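PDB 4MLO: TCP pilus virulence regulatory protein from Vibrio cholerae, which probably binds DNA as an AraC-family activator of virulence genes and carries a palmitoleic acid molecule in a pocket of the same chain. Local coordinates for residues 27-31 against 85-91; 221-225 against 242-246. One frame throughout, in Å; residues are numbered along the deposited sequence. Where two conformers were deposited one is given.

Overall arrangement
Followed from the N terminus, the chain first passes through the cupin-like domain, where contact 1 brings the loop between strands 19-26 and 31-35 against the end of strand 79-86 and the start of helix 88-93. The 53 residues it encloses are strands and loops without helix. Contact 2 opens only after contact 1 has closed, so the two stand in series; it closes a much shorter loop, holding helix 213-230 against the turn that follows helix 236-242 in the AraC-type helix-turn-helix region. Their centres lie about 19 Å apart, with no atoms touching. Helix 213-230 links the two neighbourhoods, since Lys230 at its end touches Lys31 and Thr85 and also binds the fatty acid.

Contact 1 (27-31 against 85-91); sequences INDYK and TISDSFI. With PAM (palmitoleic acid), chain E.
Lys31 and Thr85 run side by side from neighbouring antiparallel strands, forming a non-hydrogen-bonded pair, and the ammonium NZ of Lys31 donates to Thr85 OG1 at 2.6 Å. The same nitrogen reaches palmitoleic acid O2 at 2.9 Å. A chain extended through CE and bent only at its last torsion (chi4 -78°) swings NZ between the two oxygens. One residue along, the backbones are joined by Ile86 N donating to Tyr30 O at 2.9 Å, nearly straight at 170°. The side chain of Tyr30 crosses that of Ile91 at about a right angle, CD1 lying 3.8 Å from Ile91 CG1, while its hydroxyl bonds to Thr165 N.

Beyond the strand pair, Asp29 OD1 approaches Asp88 OD1 to 2.7 Å with the carboxylate planes 62° apart, a closeness that would be expected to raise the proton affinity of one. A salt bridge from Lys63 to Asp88 OD1 probably eases the repulsion. Water 2 bridges Asp29 OD1 to Asp88 N, in the helix starting after Ser87 at the N-cap position. Water 1 accepts from Tyr30 N and lies 2.6 Å from Ile86 O and close to Asp29 OD1, with more acceptors around it than protons.

At this pocket of the cupin-like domain Lys230 and Tyr12 also bind the fatty acid; bonding Thr85 as well probably helps fix Lys31 NZ at the carboxylate.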
loop_
_atom_site.group_PDB
_atom_site.type_symbol
_atom_site.label_atom_id
_atom_site.label_comp_id
_atom_site.label_asym_id
_atom_site.label_seq_id
_atom_site.Cartn_x
_atom_site.Cartn_y
_atom_site.Cartn_z
ATOM N N ILE A 27 -0.339 2.849 3.714
ATOM C CA ILE A 27 -0.604 2.387 2.357
ATOM C C ILE A 27 -1.546 3.423 1.753
ATOM O O ILE A 27 -2.739 3.444 2.052
ATOM C CB ILE A 27 -1.193 0.979 2.336
ATOM C CG1 ILE A 27 -0.244 -0.004 3.033
ATOM C CG2 ILE A 27 -1.436 0.558 0.930
ATOM C CD1 ILE A 27 1.166 -0.059 2.440
ATOM N N ASN A 28 -1.008 4.292 0.883
ATOM C CA ASN A 28 -1.738 5.448 0.360
ATOM C C ASN A 28 -2.776 5.049 -0.674
ATOM O O ASN A 28 -3.781 5.750 -0.859
ATOM C CB ASN A 28 -0.762 6.437 -0.270
ATOM C CG ASN A 28 -1.437 7.718 -0.666
ATOM O OD1 ASN A 28 -1.853 8.458 0.194
ATOM N ND2 ASN A 28 -1.571 7.972 -1.968
ATOM N N ASP A 29 -2.522 3.953 -1.386
ATOM C CA ASP A 29 -3.389 3.418 -2.428
ATOM C C ASP A 29 -3.266 1.900 -2.408
ATOM O O ASP A 29 -2.284 1.364 -1.908
ATOM C CB ASP A 29 -2.998 3.941 -3.812
ATOM C CG ASP A 29 -3.528 5.339 -4.052
ATOM O OD1 ASP A 29 -4.769 5.510 -4.027
ATOM O OD2 ASP A 29 -2.711 6.251 -4.230
ATOM N N TYR A 30 -4.265 1.199 -2.943
ATOM C CA TYR A 30 -4.229 -0.258 -2.967
ATOM C C TYR A 30 -2.975 -0.736 -3.684
ATOM O O TYR A 30 -2.589 -0.172 -4.707
ATOM C CB TYR A 30 -5.466 -0.837 -3.663
ATOM C CG TYR A 30 -6.704 -0.602 -2.882
ATOM C CD1 TYR A 30 -7.515 0.485 -3.154
ATOM C CD2 TYR A 30 -7.036 -1.432 -1.824
ATOM C CE1 TYR A 30 -8.670 0.733 -2.378
ATOM C CE2 TYR A 30 -8.185 -1.208 -1.061
ATOM C CZ TYR A 30 -8.983 -0.123 -1.351
ATOM O OH TYR A 30 -10.101 0.114 -0.595
ATOM N N LYS A 31 -2.309 -1.749 -3.108
ATOM C CA LYS A 31 -1.051 -2.262 -3.664
ATOM C C LYS A 31 -1.087 -3.773 -3.798
ATOM O O LYS A 31 -1.718 -4.476 -3.013
ATOM C CB LYS A 31 0.171 -1.871 -2.798
ATOM C CG LYS A 31 0.535 -0.412 -2.964
ATOM C CD LYS A 31 1.698 -0.021 -2.113
ATOM C CE LYS A 31 1.825 1.476 -2.062
ATOM N NZ LYS A 31 2.436 1.980 -3.308
ATOM N N THR A 85 0.715 -0.237 -7.788
ATOM C CA THR A 85 -0.093 0.697 -7.011
ATOM C C THR A 85 -1.261 1.112 -7.888
ATOM O O THR A 85 -1.052 1.606 -8.999
ATOM C CB THR A 85 0.709 1.926 -6.584
ATOM O OG1 THR A 85 1.882 1.525 -5.851
ATOM C CG2 THR A 85 -0.137 2.827 -5.720
ATOM N N ILE A 86 -2.474 0.889 -7.403
ATOM C CA ILE A 86 -3.688 1.022 -8.208
ATOM C C ILE A 86 -4.337 2.360 -7.894
ATOM O O ILE A 86 -4.641 2.645 -6.729
ATOM C CB ILE A 86 -4.672 -0.123 -7.924
ATOM C CG1 ILE A 86 -3.992 -1.481 -8.083
ATOM C CG2 ILE A 86 -5.848 -0.039 -8.872
ATOM C CD1 ILE A 86 -4.827 -2.626 -7.611
ATOM N N SER A 87 -4.598 3.161 -8.933
ATOM C CA SER A 87 -5.142 4.498 -8.718
ATOM C C SER A 87 -6.567 4.453 -8.172
ATOM O O SER A 87 -7.337 3.517 -8.423
ATOM C CB SER A 87 -5.122 5.301 -10.025
ATOM O OG SER A 87 -6.096 4.850 -10.937
ATOM N N ASP A 88 -6.912 5.491 -7.410
ATOM C CA ASP A 88 -8.270 5.620 -6.906
ATOM C C ASP A 88 -9.262 5.658 -8.061
ATOM O O ASP A 88 -10.359 5.093 -7.971
ATOM C CB ASP A 88 -8.399 6.884 -6.053
ATOM C CG ASP A 88 -7.644 6.796 -4.728
ATOM O OD1 ASP A 88 -7.503 5.671 -4.194
ATOM O OD2 ASP A 88 -7.206 7.858 -4.204
ATOM N N SER A 89 -8.890 6.304 -9.162
ATOM C CA SER A 89 -9.825 6.391 -10.286
ATOM C C SER A 89 -10.134 5.008 -10.873
ATOM O O SER A 89 -11.279 4.723 -11.237
ATOM C CB SER A 89 -9.287 7.355 -11.351
ATOM O OG SER A 89 -8.095 6.892 -11.964
ATOM N N PHE A 90 -9.141 4.116 -10.935
ATOM C CA PHE A 90 -9.421 2.767 -11.410
ATOM C C PHE A 90 -10.312 2.020 -10.426
ATOM O O PHE A 90 -11.274 1.356 -10.833
ATOM C CB PHE A 90 -8.129 1.978 -11.663
ATOM C CG PHE A 90 -8.386 0.562 -12.140
ATOM C CD1 PHE A 90 -8.443 -0.492 -11.242
ATOM C CD2 PHE A 90 -8.633 0.293 -13.490
ATOM C CE1 PHE A 90 -8.709 -1.796 -11.673
ATOM C CE2 PHE A 90 -8.903 -0.994 -13.924
ATOM C CZ PHE A 90 -8.945 -2.049 -13.015
ATOM N N ILE A 91 -10.031 2.144 -9.119
ATOM C CA ILE A 91 -10.871 1.493 -8.115
ATOM C C ILE A 91 -12.308 1.986 -8.232
ATOM O O ILE A 91 -13.255 1.193 -8.196
ATOM C CB ILE A 91 -10.291 1.730 -6.705
ATOM C CG1 ILE A 91 -8.893 1.116 -6.589
ATOM C CG2 ILE A 91 -11.192 1.177 -5.645
ATOM C CD1 ILE A 91 -8.817 -0.419 -6.755
HETATM C C1 PAM E . 6.312 1.591 -2.746
HETATM O O1 PAM E . 6.695 1.255 -3.900
HETATM O O2 PAM E . 5.204 2.146 -2.562
HETATM C C2 PAM E . 7.196 1.356 -1.553
HETATM C C3 PAM E . 6.513 0.475 -0.495
HETATM C C4 PAM E . 6.170 -0.883 -1.101
HETATM C C5 PAM E . 5.553 -1.841 -0.088
HETATM C C6 PAM E . 5.080 -3.127 -0.764
HETATM C C7 PAM E . 6.219 -3.920 -1.404
HETATM C C8 PAM E . 7.139 -4.507 -0.348
HETATM C C9 PAM E . 8.329 -5.242 -0.957
HETATM C C10 PAM E . 9.385 -4.626 -1.500
HETATM C C11 PAM E . 9.487 -3.114 -1.606
HETATM C C12 PAM E . 10.925 -2.599 -1.521
HETATM C C13 PAM E . 10.871 -1.090 -1.273
HETATM C C14 PAM E . 12.142 -0.481 -0.716
HETATM C C15 PAM E . 12.559 -1.119 0.603
HETATM C C16 PAM E . 13.396 -0.187 1.441
HETATM O O HOH W 1 -6.119 3.213 -4.611
HETATM O O HOH W 2 -4.853 7.208 -6.403
#

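Contact 2 (221-225 against 242-246); sequences RISYS and QSGFA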
loop_
_atom_site.group_PDB
_atom_site.type_symbol
_atom_site.label_atom_id
_atom_site.label_comp_id
_atom_site.label_asym_id
_atom_site.label_seq_id
_atom_site.Cartn_x
_atom_site.Cartn_y
_atom_site.Cartn_z
ATOM N N ARG A 221 2.829 11.345 5.765
ATOM C CA ARG A 221 3.854 12.208 5.170
ATOM C C ARG A 221 4.989 11.403 4.543
ATOM O O ARG A 221 5.507 11.795 3.503
ATOM C CB ARG A 221 4.402 13.181 6.204
ATOM C CG ARG A 221 3.384 14.261 6.619
ATOM C CD ARG A 221 3.969 15.259 7.625
ATOM N NE ARG A 221 3.044 16.398 7.778
ATOM C CZ ARG A 221 2.917 17.161 8.843
ATOM N NH1 ARG A 221 3.642 16.974 9.928
ATOM N NH2 ARG A 221 1.998 18.141 8.814
ATOM N N ILE A 222 5.367 10.261 5.123
ATOM C CA ILE A 222 6.406 9.446 4.471
ATOM C C ILE A 222 5.905 8.907 3.143
ATOM O O ILE A 222 6.638 8.858 2.141
ATOM C CB ILE A 222 6.867 8.305 5.402
ATOM C CG1 ILE A 222 7.702 8.822 6.589
ATOM C CG2 ILE A 222 7.692 7.212 4.642
ATOM C CD1 ILE A 222 8.973 9.589 6.229
ATOM N N SER A 223 4.672 8.441 3.110
ATOM C CA SER A 223 4.184 7.904 1.857
ATOM C C SER A 223 4.038 9.007 0.811
ATOM O O SER A 223 4.269 8.759 -0.372
ATOM C CB SER A 223 2.905 7.127 2.121
ATOM O OG SER A 223 3.238 5.969 2.886
ATOM N N TYR A 224 3.751 10.245 1.232
ATOM C CA TYR A 224 3.793 11.375 0.313
ATOM C C TYR A 224 5.201 11.587 -0.241
ATOM O O TYR A 224 5.382 11.778 -1.456
ATOM C CB TYR A 224 3.248 12.610 1.046
ATOM C CG TYR A 224 3.005 13.840 0.214
ATOM C CD1 TYR A 224 3.999 14.741 -0.020
ATOM C CD2 TYR A 224 1.719 14.152 -0.225
ATOM C CE1 TYR A 224 3.773 15.906 -0.761
ATOM C CE2 TYR A 224 1.493 15.318 -0.976
ATOM C CZ TYR A 224 2.551 16.167 -1.248
ATOM O OH TYR A 224 2.378 17.346 -1.976
ATOM N N SER A 225 6.224 11.509 0.619
ATOM C CA SER A 225 7.600 11.687 0.144
ATOM C C SER A 225 7.988 10.593 -0.858
ATOM O O SER A 225 8.753 10.851 -1.800
ATOM C CB SER A 225 8.576 11.710 1.330
ATOM O OG SER A 225 8.870 10.435 1.896
ATOM N N GLN A 242 8.436 19.724 1.309
ATOM C CA GLN A 242 7.206 19.546 0.553
ATOM C C GLN A 242 6.281 18.549 1.244
ATOM O O GLN A 242 5.057 18.658 1.162
ATOM C CB GLN A 242 7.551 19.096 -0.873
ATOM C CG GLN A 242 6.364 18.937 -1.797
ATOM C CD GLN A 242 6.043 20.176 -2.608
ATOM O OE1 GLN A 242 6.893 21.054 -2.787
ATOM N NE2 GLN A 242 4.806 20.241 -3.131
ATOM N N SER A 243 6.843 17.567 1.929
ATOM C CA SER A 243 6.079 16.527 2.561
ATOM C C SER A 243 5.606 16.892 3.950
ATOM O O SER A 243 4.931 16.063 4.578
ATOM C CB SER A 243 6.932 15.273 2.664
ATOM O OG SER A 243 7.356 14.854 1.376
ATOM N N GLY A 244 5.942 18.084 4.449
ATOM C CA GLY A 244 5.396 18.580 5.693
ATOM C C GLY A 244 6.226 18.324 6.920
ATOM O O GLY A 244 5.755 18.607 8.041
ATOM N N PHE A 245 7.463 17.850 6.761
ATOM C CA PHE A 245 8.342 17.675 7.905
ATOM C C PHE A 245 8.969 19.004 8.359
ATOM O O PHE A 245 9.197 19.934 7.565
ATOM C CB PHE A 245 9.403 16.628 7.556
ATOM C CG PHE A 245 8.829 15.261 7.395
ATOM C CD1 PHE A 245 8.509 14.508 8.524
ATOM C CD2 PHE A 245 8.534 14.735 6.144
ATOM C CE1 PHE A 245 7.942 13.240 8.390
ATOM C CE2 PHE A 245 7.984 13.463 6.001
ATOM C CZ PHE A 245 7.683 12.725 7.113
ATOM N N ALA A 246 9.284 19.071 9.647
ATOM C CA ALA A 246 9.766 20.318 10.238
ATOM C C ALA A 246 11.167 20.646 9.761
ATOM O O ALA A 246 11.550 21.814 9.718
ATOM C CB ALA A 246 9.750 20.213 11.766
#
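Gln242, in the last turn of helix 236-242, meets Tyr224 of the longer helix 213-230 chiefly through its backbone carbonyl, whose O lies 3.6 Å from Tyr224 CE1. With CG of Tyr224 anti to the backbone N (chi1 -171°), the ring reaches the end of helix 236-242, with CE1 near Gln242 O and CD1 near Ser243 OG.

Ser243 follows, wedged between two residues of the helix. Its OG sits in the plane of the Tyr224 ring, 3.6 Å from CD1 at the ring edge, and 3.4 Å from Ser225 CB; its hydrogen bond goes back to Ile239 O. The carbonyl of Ser243 is met instead by the aliphatic part of Arg221, whose CG comes within 3.1 Å of that oxygen.

Gly244 has a positive phi and completes a Schellman motif that ends helix 236-242. The extended Arg221 chain passes close to this glycine and places its guanidinium beneath the Gly244 carbonyl, with O 3.2 Å above the plane and displaced toward the rim. No hydrogen bond results; NE of Arg221 donates to Ile182 O.

Phe245 turns back to the helix. Its CZ touches Arg221 CB at 3.4 Å and Ile222 CD1 at 3.5 Å, the isoleucine crossing it at about a right angle. Phe251 of helix 248-259 also meets the phenylalanine ring.

No hydrogen bond crosses between 221-225 and 242-246, and Ser243 O is buried without a polar partner. The turn of the helix-turn-helix formed by helices 236-242 and 248-259, packed on the long helix 213-230, therefore rests on van der Waals fit, to which the arginine charge near Gly244 O may add a modest electrostatic attraction.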